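Local structure of particle-associated lyase (Acinetobacter bacteriophage AP22, 4Y9V) at residues Asn100-Thr111 and Asn214-Pro225. The protein probably cleaves the capsular polysaccharide of Acinetobacter baumannii as a trimeric phage tailspike with a pectin-lyase-like fold. Residues are numbered along the deposited sequence; the frame is centred on the assembly and turned at random.
With EDO (1,2-ethanediol), chain J.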
loop_
_atom_site.group_PDB
_atom_site.type_symbol
_atom_site.label_atom_id
_atom_site.label_comp_id
_atom_site.label_asym_id
_atom_site.label_seq_id
_atom_site.Cartn_x
_atom_site.Cartn_y
_atom_site.Cartn_z
ATOM N N ASN A 100 -7.672 16.007 30.966
ATOM C CA ASN A 100 -6.558 15.972 31.892
ATOM C C ASN A 100 -5.424 16.891 31.455
ATOM O O ASN A 100 -5.026 16.844 30.297
ATOM C CB ASN A 100 -6.040 14.544 32.019
ATOM C CG ASN A 100 -7.077 13.625 32.637
ATOM O OD1 ASN A 100 -7.895 14.020 33.417
ATOM N ND2 ASN A 100 -7.007 12.336 32.272
ATOM N N GLU A 101 -4.883 17.693 32.368
ATOM C CA GLU A 101 -3.674 18.437 32.085
ATOM C C GLU A 101 -2.517 17.457 31.863
ATOM O O GLU A 101 -2.458 16.396 32.509
ATOM C CB GLU A 101 -3.373 19.418 33.216
ATOM C CG GLU A 101 -4.355 20.568 33.328
ATOM C CD GLU A 101 -3.938 21.609 34.352
ATOM O OE1 GLU A 101 -3.180 21.247 35.297
ATOM O OE2 GLU A 101 -4.367 22.786 34.270
ATOM N N THR A 102 -1.560 17.825 31.043
ATOM C CA THR A 102 -0.348 17.033 30.911
ATOM C C THR A 102 0.294 16.869 32.286
ATOM O O THR A 102 0.328 17.827 33.079
ATOM C CB THR A 102 0.605 17.726 29.929
ATOM O OG1 THR A 102 -0.061 17.746 28.651
ATOM C CG2 THR A 102 1.937 16.986 29.800
ATOM N N GLY A 103 0.810 15.694 32.547
ATOM C CA GLY A 103 1.390 15.375 33.841
ATOM C C GLY A 103 0.393 14.878 34.879
ATOM O O GLY A 103 0.788 14.488 35.979
ATOM N N THR A 104 -0.874 14.836 34.516
ATOM C CA THR A 104 -1.849 14.112 35.334
ATOM C C THR A 104 -1.505 12.620 35.244
ATOM O O THR A 104 -1.515 12.064 34.131
ATOM C CB THR A 104 -3.282 14.335 34.814
ATOM O OG1 THR A 104 -3.606 15.721 34.898
ATOM C CG2 THR A 104 -4.267 13.556 35.616
ATOM N N VAL A 105 -1.237 11.992 36.376
ATOM C CA VAL A 105 -0.863 10.584 36.388
ATOM C C VAL A 105 -1.758 9.890 37.414
ATOM O O VAL A 105 -1.862 10.372 38.564
ATOM C CB VAL A 105 0.622 10.375 36.716
ATOM C CG1 VAL A 105 0.965 8.918 36.853
ATOM C CG2 VAL A 105 1.467 11.027 35.630
ATOM N N PHE A 106 -2.344 8.762 37.046
ATOM C CA PHE A 106 -3.080 7.928 37.992
ATOM C C PHE A 106 -2.178 6.744 38.373
ATOM O O PHE A 106 -1.797 5.963 37.519
ATOM C CB PHE A 106 -4.421 7.450 37.417
ATOM C CG PHE A 106 -5.304 8.624 37.050
ATOM C CD1 PHE A 106 -5.869 9.424 38.023
ATOM C CD2 PHE A 106 -5.570 8.941 35.735
ATOM C CE1 PHE A 106 -6.651 10.515 37.680
ATOM C CE2 PHE A 106 -6.344 10.035 35.411
ATOM C CZ PHE A 106 -6.902 10.821 36.389
ATOM N N ASN A 107 -1.814 6.691 39.658
ATOM C CA ASN A 107 -0.934 5.638 40.159
ATOM C C ASN A 107 -1.803 4.560 40.808
ATOM O O ASN A 107 -2.326 4.768 41.921
ATOM C CB ASN A 107 0.119 6.211 41.128
ATOM C CG ASN A 107 1.185 5.169 41.404
ATOM O OD1 ASN A 107 0.929 3.975 41.407
ATOM N ND2 ASN A 107 2.376 5.674 41.644
ATOM N N PHE A 108 -1.967 3.483 40.092
ATOM C CA PHE A 108 -2.778 2.332 40.464
ATOM C C PHE A 108 -2.047 1.369 41.398
ATOM O O PHE A 108 -2.677 0.424 41.910
ATOM C CB PHE A 108 -3.166 1.568 39.198
ATOM C CG PHE A 108 -4.049 2.335 38.234
ATOM C CD1 PHE A 108 -5.156 3.048 38.673
ATOM C CD2 PHE A 108 -3.781 2.311 36.870
ATOM C CE1 PHE A 108 -5.971 3.717 37.769
ATOM C CE2 PHE A 108 -4.602 2.947 35.979
ATOM C CZ PHE A 108 -5.687 3.677 36.415
ATOM N N GLY A 109 -0.755 1.559 41.617
ATOM C CA GLY A 109 -0.077 0.660 42.532
ATOM C C GLY A 109 -0.265 -0.777 42.123
ATOM O O GLY A 109 -0.137 -1.145 40.956
ATOM N N ASP A 110 -0.504 -1.637 43.131
ATOM C CA ASP A 110 -0.689 -3.053 42.946
ATOM C C ASP A 110 -2.133 -3.462 42.615
ATOM O O ASP A 110 -2.338 -4.590 42.167
ATOM C CB ASP A 110 -0.287 -3.828 44.195
ATOM C CG ASP A 110 1.192 -3.880 44.468
ATOM O OD1 ASP A 110 1.944 -4.245 43.552
ATOM O OD2 ASP A 110 1.535 -3.650 45.653
ATOM N N THR A 111 -3.107 -2.588 42.870
ATOM C CA THR A 111 -4.492 -3.005 42.894
ATOM C C THR A 111 -5.427 -2.217 41.986
ATOM O O THR A 111 -6.570 -2.692 41.774
ATOM C CB THR A 111 -5.030 -2.948 44.328
ATOM O OG1 THR A 111 -4.838 -1.644 44.872
ATOM C CG2 THR A 111 -4.303 -3.950 45.238
ATOM N N ASN A 214 -8.560 13.136 26.479
ATOM C CA ASN A 214 -7.532 13.780 25.693
ATOM C C ASN A 214 -6.159 13.155 25.943
ATOM O O ASN A 214 -5.315 13.052 25.035
ATOM C CB ASN A 214 -7.477 15.281 25.966
ATOM C CG ASN A 214 -7.131 15.619 27.393
ATOM O OD1 ASN A 214 -7.558 14.950 28.326
ATOM N ND2 ASN A 214 -6.319 16.648 27.618
ATOM N N TYR A 215 -5.916 12.770 27.186
ATOM C CA TYR A 215 -4.608 12.397 27.717
ATOM C C TYR A 215 -4.888 11.522 28.922
ATOM O O TYR A 215 -5.646 11.943 29.804
ATOM C CB TYR A 215 -3.891 13.663 28.152
ATOM C CG TYR A 215 -2.563 13.519 28.847
ATOM C CD1 TYR A 215 -2.471 13.325 30.210
ATOM C CD2 TYR A 215 -1.384 13.618 28.117
ATOM C CE1 TYR A 215 -1.250 13.199 30.839
ATOM C CE2 TYR A 215 -0.158 13.524 28.736
ATOM C CZ TYR A 215 -0.081 13.320 30.104
ATOM O OH TYR A 215 1.107 13.304 30.800
ATOM N N LEU A 216 -4.262 10.358 28.955
ATOM C CA LEU A 216 -4.411 9.474 30.117
ATOM C C LEU A 216 -3.042 8.854 30.318
ATOM O O LEU A 216 -2.492 8.233 29.387
ATOM C CB LEU A 216 -5.530 8.495 29.862
ATOM C CG LEU A 216 -5.740 7.457 30.954
ATOM C CD1 LEU A 216 -6.017 8.092 32.284
ATOM C CD2 LEU A 216 -6.867 6.472 30.591
ATOM N N LYS A 217 -2.449 9.033 31.494
ATOM C CA LYS A 217 -1.129 8.526 31.842
ATOM C C LYS A 217 -1.259 7.831 33.200
ATOM O O LYS A 217 -1.808 8.388 34.151
ATOM C CB LYS A 217 -0.106 9.639 31.886
ATOM C CG LYS A 217 1.318 9.186 32.196
ATOM C CD LYS A 217 2.349 10.284 32.020
ATOM C CE LYS A 217 3.709 9.852 32.500
ATOM N NZ LYS A 217 4.725 10.888 32.226
ATOM N N THR A 218 -0.745 6.596 33.250
ATOM C CA THR A 218 -0.953 5.727 34.401
ATOM C C THR A 218 0.347 5.077 34.801
ATOM O O THR A 218 1.262 4.858 33.981
ATOM C CB THR A 218 -2.018 4.651 34.122
ATOM O OG1 THR A 218 -1.556 3.716 33.170
ATOM C CG2 THR A 218 -3.314 5.252 33.572
ATOM N N VAL A 219 0.399 4.693 36.085
ATOM C CA VAL A 219 1.480 3.929 36.672
ATOM C C VAL A 219 0.886 2.771 37.476
ATOM O O VAL A 219 -0.029 2.996 38.263
ATOM C CB VAL A 219 2.358 4.790 37.614
ATOM C CG1 VAL A 219 3.396 3.925 38.357
ATOM C CG2 VAL A 219 3.041 5.871 36.802
ATOM N N SER A 220 1.459 1.576 37.303
ATOM C CA SER A 220 1.083 0.423 38.082
ATOM C C SER A 220 2.373 -0.361 38.373
ATOM O O SER A 220 3.348 -0.218 37.654
ATOM C CB SER A 220 0.159 -0.524 37.262
ATOM O OG SER A 220 -0.975 0.186 36.788
ATOM N N THR A 221 2.345 -1.200 39.400
ATOM C CA THR A 221 3.458 -2.119 39.554
ATOM C C THR A 221 3.396 -3.213 38.494
ATOM O O THR A 221 2.362 -3.447 37.855
ATOM C CB THR A 221 3.473 -2.765 40.953
ATOM O OG1 THR A 221 2.385 -3.650 41.003
ATOM C CG2 THR A 221 3.434 -1.715 42.057
ATOM N N ASP A 222 4.503 -3.933 38.331
ATOM C CA ASP A 222 4.528 -5.071 37.438
ATOM C C ASP A 222 3.744 -6.264 37.984
ATOM O O ASP A 222 3.550 -7.244 37.263
ATOM C CB ASP A 222 5.957 -5.522 37.103
ATOM C CG ASP A 222 6.684 -4.613 36.129
ATOM O OD1 ASP A 222 6.045 -3.836 35.404
ATOM O OD2 ASP A 222 7.932 -4.773 36.047
ATOM N N ASN A 223 3.284 -6.223 39.225
ATOM C CA ASN A 223 2.470 -7.233 39.848
ATOM C C ASN A 223 0.976 -6.935 39.761
ATOM O O ASN A 223 0.159 -7.790 40.147
ATOM C CB ASN A 223 2.862 -7.440 41.357
ATOM C CG ASN A 223 4.245 -8.014 41.429
ATOM O OD1 ASN A 223 4.510 -8.987 40.710
ATOM N ND2 ASN A 223 5.101 -7.415 42.220
ATOM N N ASN A 224 0.579 -5.772 39.274
ATOM C CA ASN A 224 -0.840 -5.391 39.273
ATOM C C ASN A 224 -1.541 -6.196 38.158
ATOM O O ASN A 224 -1.190 -6.018 36.982
ATOM C CB ASN A 224 -0.951 -3.905 39.025
ATOM C CG ASN A 224 -2.377 -3.395 39.146
ATOM O OD1 ASN A 224 -3.332 -4.108 38.804
ATOM N ND2 ASN A 224 -2.537 -2.154 39.569
ATOM N N PRO A 225 -2.509 -7.041 38.480
ATOM C CA PRO A 225 -3.131 -7.884 37.454
ATOM C C PRO A 225 -4.103 -7.156 36.582
ATOM O O PRO A 225 -4.490 -7.661 35.546
ATOM C CB PRO A 225 -3.841 -8.946 38.283
ATOM C CG PRO A 225 -4.235 -8.218 39.542
ATOM C CD PRO A 225 -3.081 -7.311 39.821
HETATM C C1 EDO J . -3.530 26.115 34.363
HETATM O O1 EDO J . -2.633 25.069 33.968
HETATM C C2 EDO J . -3.268 26.554 35.769
HETATM O O2 EDO J . -1.998 27.157 35.905
HETATM O O HOH W 1 -3.866 10.797 33.286
HETATM O O HOH W 2 -3.794 11.286 32.866
HETATM O O HOH W 3 4.407 -5.074 43.895
#
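Phe106 and Val219 lie on neighbouring parallel strands, 105-109 and 215-220, of the right-handed beta-helix expected of a pectin-lyase-like protein. The two strands belong to successive turns; strand 83-85 flanks them on one side and strand 237-245 on the other.

Backbone bonds join them in parallel register. Phe106 N donates to Lys217 O, Val219 N to Phe106 O, and Phe108 N to Val219 O at 2.7 Å. Beside Lys217, a water modelled at two nearby positions, probably alternatives, links Thr104 O and Lys217 N.

Two side-chain amides tie the chain at the start of strand 215-220 to Asn100. Asn214 grips the backbone of Asn100 twice: OD1 accepts from Asn100 N and ND2 donates to Asn100 O. Asn100 ND2 in turn reaches Tyr215 O at 2.8 Å.

The type II turn Glu101-Thr104 lies against the Tyr215 ring. Thr102 CA sits over one face, 4.0 Å from the Tyr215 centroid, a CH-pi contact. Thr104 O lies at the ring edge, and Gly103 N donates to the Tyr215 OH. Asn210 of a second subunit also packs on this tyrosine.

Apolar contacts fall on both faces. Leu216 CD1 meets the edge of the Phe106 ring at CD2, 3.6 Å away. On the other face Val105 CG1 touches Val219 CG2, while Val105 CG2 lies against the extended Lys217 chain.

Farther along, Gly109 O takes Thr221 N and Asn224 ND2 from opposite faces of its carbonyl plane. With chi1 70°, Thr221 OG1 sits between the backbone N and the carbonyl carbon in rotation and donates to Asp110 OD1 on its anti side, 28° out of the carboxylate plane, at 2.7 Å.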